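Side-chain contacts in putative glycoside hydrolase (Parabacteroides distasonis ATCC 8503, PDB 3GYC), which probably hydrolyses glycosidic bonds in carbohydrates, as a cellulase-like protein of the TIM-barrel clan whose substrate is not established: residues Leu43-Glu48 and Gly355-Val360; Ile63-Met68 and Cys124-Thr129; Ser143-Gly148 and Gln201-Met206; His234-Gln239 and Thr345-Gly350. All coordinates share one frame; numbering follows the deposited sequence.

Interaction 1: residues Leu43-Glu48 and Gly355-Val360; sequences LDELSE and GMWRDV
Glu45 and Trp357 supply the one hydrogen bond of this contact. The indole NE1 of Trp357 lies 2.8 Å from OE1 of Glu45, and the bond is practically straight, at 179°. The oxygen sits exactly in the ring plane, ahead of the N-H. Seen from the carboxylate the fit is less regular: OE1 is met on its anti side, 24° out of the carboxylate plane. That leaves the syn side of OE1 unused by this bond, while OE2 is bonded to Gln41 one turn back on the same helix.

Apolar contacts lie along the benzo side of the ring. With CG anti to its backbone N (chi1 -166°), Trp357 sends its six-membered ring against the helix. Glu45 CB is 3.7 Å from Trp357 CZ2, and Leu46 CD1 meets Trp357 CH2, also at 3.7 Å, at the edge and in the ring plane. Farther along the helix, Val360 CG1 rests 4.2 Å from Glu48 CG, a looser brush between a methyl group and the aliphatic part of the glutamate.

Charge enters through Arg49, just past 43-48: it makes a cation-pi contact with Trp357 and bonds to the backbone oxygens of both Trp357 and Glu45. The strand 17-23 residue Trp22 also packs on both Leu46 and Trp357.

Chemically, the polar atom of a buried indole is paired with a carboxylate that probably carries its negative charge. Two bonds, one to each oxygen, limit how that carboxylate can turn; OE1 is held in front of the Trp357 N-H, and the bond helps to keep the indole in this orientation.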
loop_
_atom_site.group_PDB
_atom_site.type_symbol
_atom_site.label_atom_id
_atom_site.label_comp_id
_atom_site.label_asym_id
_atom_site.label_seq_id
_atom_site.Cartn_x
_atom_site.Cartn_y
_atom_site.Cartn_z
ATOM N N LEU A 43 3.477 -8.757 -15.494
ATOM C CA LEU A 43 2.873 -9.739 -14.603
ATOM C C LEU A 43 3.659 -11.105 -14.700
ATOM O O LEU A 43 3.747 -11.797 -13.725
ATOM C CB LEU A 43 1.406 -9.929 -14.893
ATOM C CG LEU A 43 0.476 -8.772 -14.517
ATOM C CD1 LEU A 43 -0.905 -9.126 -15.158
ATOM C CD2 LEU A 43 0.407 -8.561 -13.012
ATOM N N ASP A 44 4.216 -11.455 -15.844
ATOM C CA ASP A 44 5.046 -12.669 -15.967
ATOM C C ASP A 44 6.321 -12.462 -15.139
ATOM O O ASP A 44 6.732 -13.361 -14.447
ATOM C CB ASP A 44 5.384 -12.987 -17.426
ATOM C CG ASP A 44 4.167 -13.423 -18.251
ATOM O OD1 ASP A 44 3.120 -13.766 -17.669
ATOM O OD2 ASP A 44 4.288 -13.495 -19.505
ATOM N N GLU A 45 6.908 -11.269 -15.210
ATOM C CA GLU A 45 8.120 -10.897 -14.452
ATOM C C GLU A 45 7.874 -10.917 -12.942
ATOM O O GLU A 45 8.708 -11.346 -12.136
ATOM C CB GLU A 45 8.625 -9.529 -14.904
ATOM C CG GLU A 45 9.227 -9.508 -16.296
ATOM C CD GLU A 45 9.632 -8.096 -16.803
ATOM O OE1 GLU A 45 9.624 -7.087 -16.056
ATOM O OE2 GLU A 45 9.932 -7.981 -18.012
ATOM N N LEU A 46 6.730 -10.397 -12.553
ATOM C CA LEU A 46 6.272 -10.408 -11.186
ATOM C C LEU A 46 6.169 -11.867 -10.674
ATOM O O LEU A 46 6.653 -12.170 -9.607
ATOM C CB LEU A 46 4.867 -9.754 -11.098
ATOM C CG LEU A 46 4.321 -9.589 -9.684
ATOM C CD1 LEU A 46 5.263 -8.659 -8.917
ATOM C CD2 LEU A 46 2.872 -9.130 -9.626
ATOM N N SER A 47 5.522 -12.739 -11.430
ATOM C CA SER A 47 5.389 -14.167 -11.021
ATOM C C SER A 47 6.719 -14.883 -10.971
ATOM O O SER A 47 6.936 -15.708 -10.094
ATOM C CB SER A 47 4.489 -14.922 -11.976
ATOM O OG SER A 47 3.186 -14.399 -11.907
ATOM N N GLU A 48 7.582 -14.604 -11.948
ATOM C CA GLU A 48 8.940 -15.179 -12.006
ATOM C C GLU A 48 9.704 -14.810 -10.714
ATOM O O GLU A 48 10.526 -15.580 -10.217
ATOM C CB GLU A 48 9.663 -14.630 -13.238
ATOM C CG GLU A 48 11.110 -15.056 -13.395
ATOM C CD GLU A 48 11.892 -14.341 -14.531
ATOM O OE1 GLU A 48 11.503 -13.221 -15.004
ATOM O OE2 GLU A 48 12.970 -14.886 -14.914
ATOM N N GLY A 355 16.728 -0.787 -10.572
ATOM C CA GLY A 355 17.705 -1.160 -9.562
ATOM C C GLY A 355 17.202 -2.158 -8.531
ATOM O O GLY A 355 17.996 -2.907 -7.946
HETATM N N MSE A 356 15.900 -2.093 -8.255
HETATM C CA MSE A 356 15.235 -3.011 -7.361
HETATM C C MSE A 356 14.638 -4.234 -8.091
HETATM O O MSE A 356 14.688 -5.366 -7.581
HETATM C CB MSE A 356 14.158 -2.295 -6.576
HETATM C CG MSE A 356 13.406 -3.224 -5.623
HETATM SE SE MSE A 356 14.436 -3.995 -4.234
HETATM C CE MSE A 356 14.561 -2.355 -3.139
ATOM N N TRP A 357 14.079 -4.010 -9.274
ATOM C CA TRP A 357 13.420 -5.080 -9.999
ATOM C C TRP A 357 14.346 -6.116 -10.600
ATOM O O TRP A 357 13.951 -7.258 -10.789
ATOM C CB TRP A 357 12.621 -4.446 -11.132
ATOM C CG TRP A 357 11.565 -5.263 -11.866
ATOM C CD1 TRP A 357 11.535 -5.538 -13.209
ATOM C CD2 TRP A 357 10.338 -5.786 -11.336
ATOM N NE1 TRP A 357 10.368 -6.221 -13.530
ATOM C CE2 TRP A 357 9.630 -6.385 -12.404
ATOM C CE3 TRP A 357 9.800 -5.858 -10.067
ATOM C CZ2 TRP A 357 8.408 -7.019 -12.228
ATOM C CZ3 TRP A 357 8.599 -6.488 -9.886
ATOM C CH2 TRP A 357 7.903 -7.065 -10.973
ATOM N N ARG A 358 15.578 -5.722 -10.911
ATOM C CA ARG A 358 16.434 -6.576 -11.700
ATOM C C ARG A 358 16.989 -7.870 -11.101
ATOM O O ARG A 358 17.080 -8.863 -11.832
ATOM C CB ARG A 358 17.591 -5.779 -12.290
ATOM C CG ARG A 358 18.582 -5.249 -11.275
ATOM C CD ARG A 358 19.721 -4.403 -11.956
ATOM N NE ARG A 358 19.288 -3.686 -13.185
ATOM C CZ ARG A 358 20.068 -2.853 -13.893
ATOM N NH1 ARG A 358 21.281 -2.555 -13.473
ATOM N NH2 ARG A 358 19.600 -2.301 -15.009
ATOM N N ASP A 359 17.341 -7.889 -9.820
ATOM C CA ASP A 359 18.007 -9.089 -9.195
ATOM C C ASP A 359 16.929 -10.168 -8.890
ATOM O O ASP A 359 16.401 -10.208 -7.790
ATOM C CB ASP A 359 18.767 -8.586 -7.941
ATOM C CG ASP A 359 19.528 -9.655 -7.188
ATOM O OD1 ASP A 359 19.442 -10.868 -7.510
ATOM O OD2 ASP A 359 20.226 -9.245 -6.217
ATOM N N VAL A 360 16.608 -11.006 -9.880
ATOM C CA VAL A 360 15.525 -11.983 -9.771
ATOM C C VAL A 360 15.704 -12.959 -8.598
ATOM O O VAL A 360 14.738 -13.240 -7.907
ATOM C CB VAL A 360 15.293 -12.758 -11.091
ATOM C CG1 VAL A 360 14.298 -13.853 -10.880
ATOM C CG2 VAL A 360 14.805 -11.836 -12.215
#

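Interaction 2: residues Ile63-Met68 and Cys124-Thr129; sequences IAENPM and CLKLDT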
loop_
_atom_site.group_PDB
_atom_site.type_symbol
_atom_site.label_atom_id
_atom_site.label_comp_id
_atom_site.label_asym_id
_atom_site.label_seq_id
_atom_site.Cartn_x
_atom_site.Cartn_y
_atom_site.Cartn_z
ATOM N N ILE A 63 -14.512 5.816 -11.405
ATOM C CA ILE A 63 -15.418 4.801 -11.921
ATOM C C ILE A 63 -16.871 5.132 -11.553
ATOM O O ILE A 63 -17.757 4.920 -12.377
ATOM C CB ILE A 63 -15.068 3.375 -11.433
ATOM C CG1 ILE A 63 -13.784 2.896 -12.120
ATOM C CG2 ILE A 63 -16.263 2.427 -11.696
ATOM C CD1 ILE A 63 -13.291 1.520 -11.715
ATOM N N ALA A 64 -17.105 5.705 -10.365
ATOM C CA ALA A 64 -18.452 6.015 -9.917
ATOM C C ALA A 64 -19.025 7.219 -10.646
ATOM O O ALA A 64 -20.252 7.337 -10.781
ATOM C CB ALA A 64 -18.508 6.205 -8.386
ATOM N N GLU A 65 -18.167 8.109 -11.126
ATOM C CA GLU A 65 -18.633 9.282 -11.869
ATOM C C GLU A 65 -18.885 8.927 -13.318
ATOM O O GLU A 65 -19.960 9.160 -13.818
ATOM C CB GLU A 65 -17.619 10.420 -11.818
ATOM C CG GLU A 65 -17.519 11.105 -10.483
ATOM C CD GLU A 65 -18.387 12.345 -10.349
ATOM O OE1 GLU A 65 -18.915 12.855 -11.366
ATOM O OE2 GLU A 65 -18.511 12.842 -9.205
ATOM N N ASN A 66 -17.865 8.419 -14.006
ATOM C CA ASN A 66 -17.989 8.015 -15.410
ATOM C C ASN A 66 -16.924 6.966 -15.748
ATOM O O ASN A 66 -15.792 7.315 -16.077
ATOM C CB ASN A 66 -17.896 9.231 -16.333
ATOM C CG ASN A 66 -18.256 8.897 -17.760
ATOM O OD1 ASN A 66 -18.256 7.719 -18.168
ATOM N ND2 ASN A 66 -18.561 9.916 -18.532
ATOM N N PRO A 67 -17.299 5.669 -15.695
ATOM C CA PRO A 67 -16.313 4.604 -15.841
ATOM C C PRO A 67 -15.522 4.575 -17.130
ATOM O O PRO A 67 -14.327 4.213 -17.103
ATOM C CB PRO A 67 -17.123 3.316 -15.685
ATOM C CG PRO A 67 -18.550 3.713 -15.569
ATOM C CD PRO A 67 -18.687 5.167 -15.771
HETATM N N MSE A 68 -16.108 5.022 -18.234
HETATM C CA MSE A 68 -15.392 4.948 -19.483
HETATM C C MSE A 68 -14.856 6.261 -19.986
HETATM O O MSE A 68 -14.254 6.299 -21.047
HETATM C CB MSE A 68 -16.202 4.197 -20.515
HETATM C CG MSE A 68 -16.520 2.773 -20.043
HETATM SE SE MSE A 68 -17.289 1.837 -21.534
HETATM C CE MSE A 68 -18.492 3.206 -22.254
ATOM N N CYS A 124 -13.189 13.786 -6.472
ATOM C CA CYS A 124 -13.149 13.148 -5.159
ATOM C C CYS A 124 -13.617 14.035 -4.019
ATOM O O CYS A 124 -14.004 13.515 -2.992
ATOM C CB CYS A 124 -11.755 12.623 -4.819
ATOM S SG CYS A 124 -10.557 13.947 -4.658
ATOM N N LEU A 125 -13.585 15.357 -4.197
ATOM C CA LEU A 125 -13.995 16.286 -3.144
ATOM C C LEU A 125 -15.499 16.156 -2.806
ATOM O O LEU A 125 -15.936 16.584 -1.747
ATOM C CB LEU A 125 -13.637 17.736 -3.522
ATOM C CG LEU A 125 -12.144 18.008 -3.766
ATOM C CD1 LEU A 125 -11.918 19.418 -4.264
ATOM C CD2 LEU A 125 -11.290 17.705 -2.520
ATOM N N LYS A 126 -16.272 15.534 -3.695
ATOM C CA LYS A 126 -17.704 15.324 -3.483
ATOM C C LYS A 126 -18.000 14.247 -2.433
ATOM O O LYS A 126 -19.081 14.205 -1.865
ATOM C CB LYS A 126 -18.353 14.856 -4.772
ATOM C CG LYS A 126 -18.171 15.763 -5.929
ATOM C CD LYS A 126 -19.029 15.285 -7.046
ATOM C CE LYS A 126 -18.690 15.969 -8.326
ATOM N NZ LYS A 126 -19.699 15.566 -9.319
ATOM N N LEU A 127 -17.033 13.382 -2.180
ATOM C CA LEU A 127 -17.199 12.271 -1.247
ATOM C C LEU A 127 -17.003 12.769 0.186
ATOM O O LEU A 127 -16.118 12.299 0.908
ATOM C CB LEU A 127 -16.180 11.191 -1.585
ATOM C CG LEU A 127 -16.231 10.663 -3.019
ATOM C CD1 LEU A 127 -15.106 9.678 -3.245
ATOM C CD2 LEU A 127 -17.617 10.040 -3.278
ATOM N N ASP A 128 -17.865 13.688 0.610
ATOM C CA ASP A 128 -17.680 14.360 1.891
ATOM C C ASP A 128 -18.401 13.759 3.091
ATOM O O ASP A 128 -18.438 14.369 4.145
ATOM C CB ASP A 128 -17.978 15.860 1.742
ATOM C CG ASP A 128 -19.374 16.145 1.185
ATOM O OD1 ASP A 128 -20.230 15.233 1.128
ATOM O OD2 ASP A 128 -19.607 17.311 0.794
ATOM N N THR A 129 -18.974 12.569 2.930
ATOM C CA THR A 129 -19.591 11.854 4.060
ATOM C C THR A 129 -19.145 10.387 3.929
ATOM O O THR A 129 -18.834 9.945 2.816
ATOM C CB THR A 129 -21.131 11.910 4.067
ATOM O OG1 THR A 129 -21.643 11.095 3.003
ATOM C CG2 THR A 129 -21.636 13.347 3.949
#
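Glu65 starts with CG anti to its carbonyl carbon (chi1 -72°) and then bends sharply at chi2 (-94°), which swings its carboxylate toward Lys126. The lysine does the opposite: its chain runs extended beyond CG, carrying the ammonium group out to the carboxylate. The two meet in a salt bridge. Lys126 NZ is 3.0 Å from Glu65 OE2, which accepts through its syn lone pair, and a weak second bond reaches Glu65 OE1 at 3.5 Å. The grip is therefore forked but lopsided, with OE2 as the main acceptor. The methylenes come along too, since Lys126 CE approaches Glu65 OE2 to 3.3 Å, so the chain end passes beside that oxygen.

Both side chains are exposed, and solvent is likely to weaken the attraction compared with a buried ion pair. The salt bridge joins helix 60-65 to the 3-10 segment that includes Lys126, in the loop between strand 109-113 and helix 130-146. Beneath this surface link the same elements pack through apolar groups: Leu127 and Cys124 touch His61 of helix 60-65, while Ile63 leans on Ile140 and Leu127 on Leu133, both of helix 130-146.

Interaction 3: residues Ser143-Gly148 and Gln201-Met206; sequences SIEEDG and QVYPDM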
loop_
_atom_site.group_PDB
_atom_site.type_symbol
_atom_site.label_atom_id
_atom_site.label_comp_id
_atom_site.label_asym_id
_atom_site.label_seq_id
_atom_site.Cartn_x
_atom_site.Cartn_y
_atom_site.Cartn_z
ATOM N N SER A 143 -18.921 -3.014 -10.517
ATOM C CA SER A 143 -18.255 -3.010 -11.848
ATOM C C SER A 143 -17.318 -4.216 -12.009
ATOM O O SER A 143 -17.216 -4.778 -13.098
ATOM C CB SER A 143 -17.488 -1.692 -12.172
ATOM O OG SER A 143 -16.209 -1.574 -11.555
ATOM N N ILE A 144 -16.686 -4.631 -10.915
ATOM C CA ILE A 144 -15.774 -5.787 -10.915
ATOM C C ILE A 144 -16.586 -7.073 -10.940
ATOM O O ILE A 144 -16.290 -8.007 -11.669
ATOM C CB ILE A 144 -14.855 -5.735 -9.693
ATOM C CG1 ILE A 144 -13.922 -4.525 -9.835
ATOM C CG2 ILE A 144 -14.130 -7.078 -9.523
ATOM C CD1 ILE A 144 -13.054 -4.204 -8.661
ATOM N N GLU A 145 -17.655 -7.106 -10.158
ATOM C CA GLU A 145 -18.494 -8.285 -10.109
ATOM C C GLU A 145 -19.215 -8.514 -11.489
ATOM O O GLU A 145 -19.581 -9.642 -11.830
ATOM C CB GLU A 145 -19.494 -8.102 -8.962
ATOM C CG GLU A 145 -19.985 -9.370 -8.296
ATOM C CD GLU A 145 -20.901 -9.088 -7.090
ATOM O OE1 GLU A 145 -21.218 -7.896 -6.810
ATOM O OE2 GLU A 145 -21.315 -10.069 -6.423
ATOM N N GLU A 146 -19.381 -7.454 -12.284
ATOM C CA GLU A 146 -20.051 -7.581 -13.609
ATOM C C GLU A 146 -19.291 -8.590 -14.491
ATOM O O GLU A 146 -19.913 -9.378 -15.200
ATOM C CB GLU A 146 -20.159 -6.208 -14.327
ATOM C CG GLU A 146 -20.907 -6.216 -15.667
ATOM N N ASP A 147 -17.954 -8.589 -14.405
ATOM C CA ASP A 147 -17.140 -9.505 -15.204
ATOM C C ASP A 147 -16.695 -10.725 -14.414
ATOM O O ASP A 147 -15.781 -11.424 -14.822
ATOM C CB ASP A 147 -15.940 -8.772 -15.841
ATOM C CG ASP A 147 -16.342 -7.903 -17.051
ATOM O OD1 ASP A 147 -17.401 -8.176 -17.672
ATOM O OD2 ASP A 147 -15.601 -6.958 -17.401
ATOM N N GLY A 148 -17.349 -10.980 -13.287
ATOM C CA GLY A 148 -17.079 -12.155 -12.451
ATOM C C GLY A 148 -15.664 -12.226 -11.862
ATOM O O GLY A 148 -15.085 -13.320 -11.788
ATOM N N GLN A 201 -23.266 -4.258 4.487
ATOM C CA GLN A 201 -24.668 -4.528 4.181
ATOM C C GLN A 201 -24.784 -5.209 2.825
ATOM O O GLN A 201 -25.781 -5.854 2.534
ATOM C CB GLN A 201 -25.448 -3.228 4.082
ATOM C CG GLN A 201 -25.661 -2.519 5.386
ATOM C CD GLN A 201 -26.335 -1.196 5.190
ATOM O OE1 GLN A 201 -26.428 -0.692 4.068
ATOM N NE2 GLN A 201 -26.804 -0.609 6.277
ATOM N N VAL A 202 -23.779 -5.004 1.979
ATOM C CA VAL A 202 -23.736 -5.589 0.661
ATOM C C VAL A 202 -22.681 -6.716 0.553
ATOM O O VAL A 202 -22.939 -7.764 -0.058
ATOM C CB VAL A 202 -23.468 -4.471 -0.373
ATOM C CG1 VAL A 202 -23.363 -5.039 -1.750
ATOM C CG2 VAL A 202 -24.583 -3.364 -0.294
ATOM N N TYR A 203 -21.498 -6.515 1.141
ATOM C CA TYR A 203 -20.405 -7.502 1.059
ATOM C C TYR A 203 -19.931 -7.881 2.449
ATOM O O TYR A 203 -18.838 -7.548 2.842
ATOM C CB TYR A 203 -19.226 -6.946 0.254
ATOM C CG TYR A 203 -19.582 -6.591 -1.154
ATOM C CD1 TYR A 203 -19.776 -7.577 -2.095
ATOM C CD2 TYR A 203 -19.734 -5.287 -1.538
ATOM C CE1 TYR A 203 -20.121 -7.273 -3.377
ATOM C CE2 TYR A 203 -20.089 -4.961 -2.850
ATOM C CZ TYR A 203 -20.276 -5.967 -3.756
ATOM O OH TYR A 203 -20.611 -5.697 -5.059
ATOM N N PRO A 204 -20.757 -8.625 3.194
ATOM C CA PRO A 204 -20.412 -8.953 4.597
ATOM C C PRO A 204 -19.130 -9.777 4.776
ATOM O O PRO A 204 -18.478 -9.654 5.813
ATOM C CB PRO A 204 -21.650 -9.729 5.087
ATOM C CG PRO A 204 -22.284 -10.279 3.843
ATOM C CD PRO A 204 -22.012 -9.278 2.758
ATOM N N ASP A 205 -18.758 -10.569 3.774
ATOM C CA ASP A 205 -17.585 -11.444 3.865
ATOM C C ASP A 205 -16.296 -10.874 3.246
ATOM O O ASP A 205 -15.281 -11.541 3.257
ATOM C CB ASP A 205 -17.894 -12.788 3.208
ATOM C CG ASP A 205 -19.073 -13.494 3.861
ATOM O OD1 ASP A 205 -19.424 -13.154 5.019
ATOM O OD2 ASP A 205 -19.646 -14.392 3.200
HETATM N N MSE A 206 -16.351 -9.671 2.689
HETATM C CA MSE A 206 -15.143 -9.041 2.122
HETATM C C MSE A 206 -14.329 -8.382 3.277
HETATM O O MSE A 206 -14.903 -7.747 4.134
HETATM C CB MSE A 206 -15.530 -8.020 1.030
HETATM C CG MSE A 206 -14.376 -7.265 0.399
HETATM SE SE MSE A 206 -13.234 -8.395 -0.699
HETATM C CE MSE A 206 -14.303 -8.455 -2.356
#
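Glu145 stands on the last turns of helix 130-146, and Tyr203 opens a type I beta turn that runs to Met206 in the loop following helix 186-200. The backbones stay well apart here, with 11.4 Å between the CA atoms of Glu145 and Tyr203, so two long side chains span the distance. Gly148 N bonds to the backbone oxygen of Glu145, and Met206 N to that of Tyr203; each reaching residue thus also anchors its own turn.

Glu145 has CG anti to the backbone N (chi1 -151°) and is extended beyond it. The two side chains run antiparallel, each reaching from its own backbone, and the meeting point is the phenol: Tyr203 OH donates to Glu145 OE1 at 2.9 Å. That oxygen lies at the ring edge, in its plane, yet the hydroxyl comes to it from above the carboxylate plane, 36° out of it; the two planes are turned 51° from each other. Val202 CG1 covers one face of the ring, off toward the rim. A phenylalanine here would keep the ring but would probably leave Glu145 OE1 without this donor and its carboxylate freer to turn.

Around the pair, Tyr203 packs on Leu138 and Leu141 of helix 130-146 and, with Glu145, on Leu150. The contact thereby ties helix 130-146, near Glu145, to the loop leading into strand 208-209, while Met206 turns in to Ile153 and Val156 of the neighbouring strand 153-157.

Interaction 4: residues His234-Gln239 and Thr345-Gly350; sequences HIWMAQ and TSNFCG
Trp236 and Asn347 meet through a single buried hydrogen bond. The indole NE1 of Trp236 is 3.0 Å from Asn347 OD1, with an N-H...O angle of 176°, and the oxygen lies in the plane of the ring at its edge. On the amide side the donor stands well above the carbonyl plane, 49° out of it, away from the lone-pair directions; the ring and amide planes are steeply inclined to each other.

Asn347 takes the crowded first torsion, with CG between its own backbone N and carbonyl carbon (chi1 57°), and this points the amide across toward the indole. Its other end is held as well: ND2 bonds to the backbone oxygen of Val310, so both polar atoms of the amide have partners and its flip is settled. OD1 also lies over one face of the Phe348 ring, offset toward the rim. Ser346 OG accepts from Phe348 N at 3.0 Å, an ST turn that shapes the chain around Asn347. The Trp236 side chain packs on Val310 and Glu305. A leucine in its place would probably leave Asn347 OD1 without its N-H donor and open a gap beside Val310.

The loop after strand 301-303 bonds through its backbone to both segments, Glu305 to Ile235 and Cys306 to Asn347, lacing together the loops that follow strands 231-232, 301-303 and 340-343 at the C-terminal end of the barrel. His234 ND1 bonds to Glu161. Glu161 and Glu305 follow the fourth and seventh barrel strands, where related TIM-barrel glycosidases carry their acid/base and nucleophile, so the contact probably lies near the active site.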
loop_
_atom_site.group_PDB
_atom_site.type_symbol
_atom_site.label_atom_id
_atom_site.label_comp_id
_atom_site.label_asym_id
_atom_site.label_seq_id
_atom_site.Cartn_x
_atom_site.Cartn_y
_atom_site.Cartn_z
ATOM N N HIS A 234 2.125 0.840 7.125
ATOM C CA HIS A 234 3.319 1.183 6.368
ATOM C C HIS A 234 4.458 1.450 7.345
ATOM O O HIS A 234 4.286 2.206 8.290
ATOM C CB HIS A 234 3.046 2.378 5.450
ATOM C CG HIS A 234 1.888 2.161 4.515
ATOM N ND1 HIS A 234 1.336 3.179 3.762
ATOM C CD2 HIS A 234 1.162 1.045 4.233
ATOM C CE1 HIS A 234 0.366 2.684 3.006
ATOM N NE2 HIS A 234 0.213 1.402 3.298
ATOM N N ILE A 235 5.597 0.789 7.125
ATOM C CA ILE A 235 6.723 0.819 8.071
ATOM C C ILE A 235 8.037 1.000 7.356
ATOM O O ILE A 235 8.452 0.139 6.587
ATOM C CB ILE A 235 6.830 -0.504 8.872
ATOM C CG1 ILE A 235 5.611 -0.706 9.747
ATOM C CG2 ILE A 235 8.067 -0.528 9.811
ATOM C CD1 ILE A 235 5.563 -2.085 10.442
ATOM N N TRP A 236 8.707 2.105 7.650
ATOM C CA TRP A 236 10.036 2.376 7.106
ATOM C C TRP A 236 11.027 2.774 8.194
ATOM O O TRP A 236 10.695 3.570 9.059
ATOM C CB TRP A 236 9.995 3.532 6.157
ATOM C CG TRP A 236 9.192 3.333 4.894
ATOM C CD1 TRP A 236 9.601 2.721 3.737
ATOM C CD2 TRP A 236 7.913 3.847 4.659
ATOM N NE1 TRP A 236 8.620 2.822 2.790
ATOM C CE2 TRP A 236 7.553 3.486 3.341
ATOM C CE3 TRP A 236 7.005 4.569 5.442
ATOM C CZ2 TRP A 236 6.322 3.851 2.775
ATOM C CZ3 TRP A 236 5.761 4.922 4.877
ATOM C CH2 TRP A 236 5.442 4.564 3.568
HETATM N N MSE A 237 12.234 2.223 8.104
HETATM C CA MSE A 237 13.369 2.589 8.948
HETATM C C MSE A 237 13.603 4.101 8.979
HETATM O O MSE A 237 13.905 4.710 10.040
HETATM C CB MSE A 237 14.627 1.941 8.362
HETATM C CG MSE A 237 15.965 2.330 9.064
HETATM SE SE MSE A 237 16.767 4.099 8.638
HETATM C CE MSE A 237 17.237 3.925 6.775
ATOM N N ALA A 238 13.503 4.701 7.799
ATOM C CA ALA A 238 13.730 6.122 7.632
ATOM C C ALA A 238 12.826 7.022 8.483
ATOM O O ALA A 238 13.218 8.154 8.789
ATOM C CB ALA A 238 13.637 6.503 6.150
ATOM N N GLN A 239 11.645 6.526 8.862
ATOM C CA GLN A 239 10.650 7.295 9.653
ATOM C C GLN A 239 10.687 7.020 11.162
ATOM O O GLN A 239 10.048 7.734 11.938
ATOM C CB GLN A 239 9.224 7.009 9.160
ATOM C CG GLN A 239 8.923 7.522 7.750
ATOM C CD GLN A 239 7.474 7.396 7.356
ATOM O OE1 GLN A 239 6.743 6.537 7.847
ATOM N NE2 GLN A 239 7.056 8.231 6.440
ATOM N N THR A 345 8.377 -6.826 -0.102
ATOM C CA THR A 345 9.817 -6.718 0.124
ATOM C C THR A 345 10.179 -5.244 0.105
ATOM O O THR A 345 11.126 -4.839 0.784
ATOM C CB THR A 345 10.614 -7.480 -0.942
ATOM O OG1 THR A 345 10.246 -6.988 -2.232
ATOM C CG2 THR A 345 10.358 -8.995 -0.827
ATOM N N SER A 346 9.429 -4.442 -0.657
ATOM C CA SER A 346 9.583 -2.970 -0.634
ATOM C C SER A 346 8.516 -2.263 -1.446
ATOM O O SER A 346 7.843 -2.916 -2.245
ATOM C CB SER A 346 10.952 -2.544 -1.187
ATOM O OG SER A 346 10.981 -2.543 -2.600
ATOM N N ASN A 347 8.421 -0.927 -1.313
ATOM C CA ASN A 347 7.550 -0.125 -2.161
ATOM C C ASN A 347 8.227 0.308 -3.497
ATOM O O ASN A 347 7.768 1.249 -4.117
ATOM C CB ASN A 347 6.884 1.080 -1.446
ATOM C CG ASN A 347 7.886 2.067 -0.790
ATOM O OD1 ASN A 347 8.661 1.679 -0.002
ATOM N ND2 ASN A 347 7.772 3.347 -1.072
ATOM N N PHE A 348 9.289 -0.403 -3.919
ATOM C CA PHE A 348 9.989 -0.145 -5.176
ATOM C C PHE A 348 9.941 -1.407 -6.026
ATOM O O PHE A 348 10.757 -1.584 -6.924
ATOM C CB PHE A 348 11.444 0.292 -4.909
ATOM C CG PHE A 348 11.541 1.389 -3.898
ATOM C CD1 PHE A 348 11.021 2.632 -4.166
ATOM C CD2 PHE A 348 12.119 1.187 -2.663
ATOM C CE1 PHE A 348 11.058 3.635 -3.216
ATOM C CE2 PHE A 348 12.145 2.175 -1.710
ATOM C CZ PHE A 348 11.634 3.416 -2.004
ATOM N N CYS A 349 8.975 -2.267 -5.710
ATOM C CA CYS A 349 8.873 -3.556 -6.297
ATOM C C CYS A 349 8.034 -3.529 -7.589
ATOM O O CYS A 349 6.982 -4.179 -7.689
ATOM C CB CYS A 349 8.283 -4.505 -5.280
ATOM S SG CYS A 349 8.548 -6.205 -5.733
ATOM N N GLY A 350 8.577 -2.852 -8.583
ATOM C CA GLY A 350 7.939 -2.707 -9.882
ATOM C C GLY A 350 8.941 -2.386 -10.973
ATOM O O GLY A 350 10.059 -1.966 -10.691
#

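Overall arrangement
Along the chain, interaction 1 encloses the others: it opens at 43-48, interactions 2, 3 and 4 follow in series, and 355-360 closes it. All lie around one eight-stranded parallel barrel, in two groups. Interactions 1 and 4, with centres 17 Å apart, touch where Met356 CG lies 3.4 Å from Phe348 O; there helix 39-48, between strands 17-23 and 53-57, meets segments following the last strand, 340-343. Interactions 2 and 3, with centres 18 Å apart, meet at helix 130-146, where Ile63 CG2 packs 4.0 Å from Ser143 OG. Centres of contacts in different groups are 29 to 34 Å apart, with a buried loop contact and a partly buried helix contact on one sector, surface links on another.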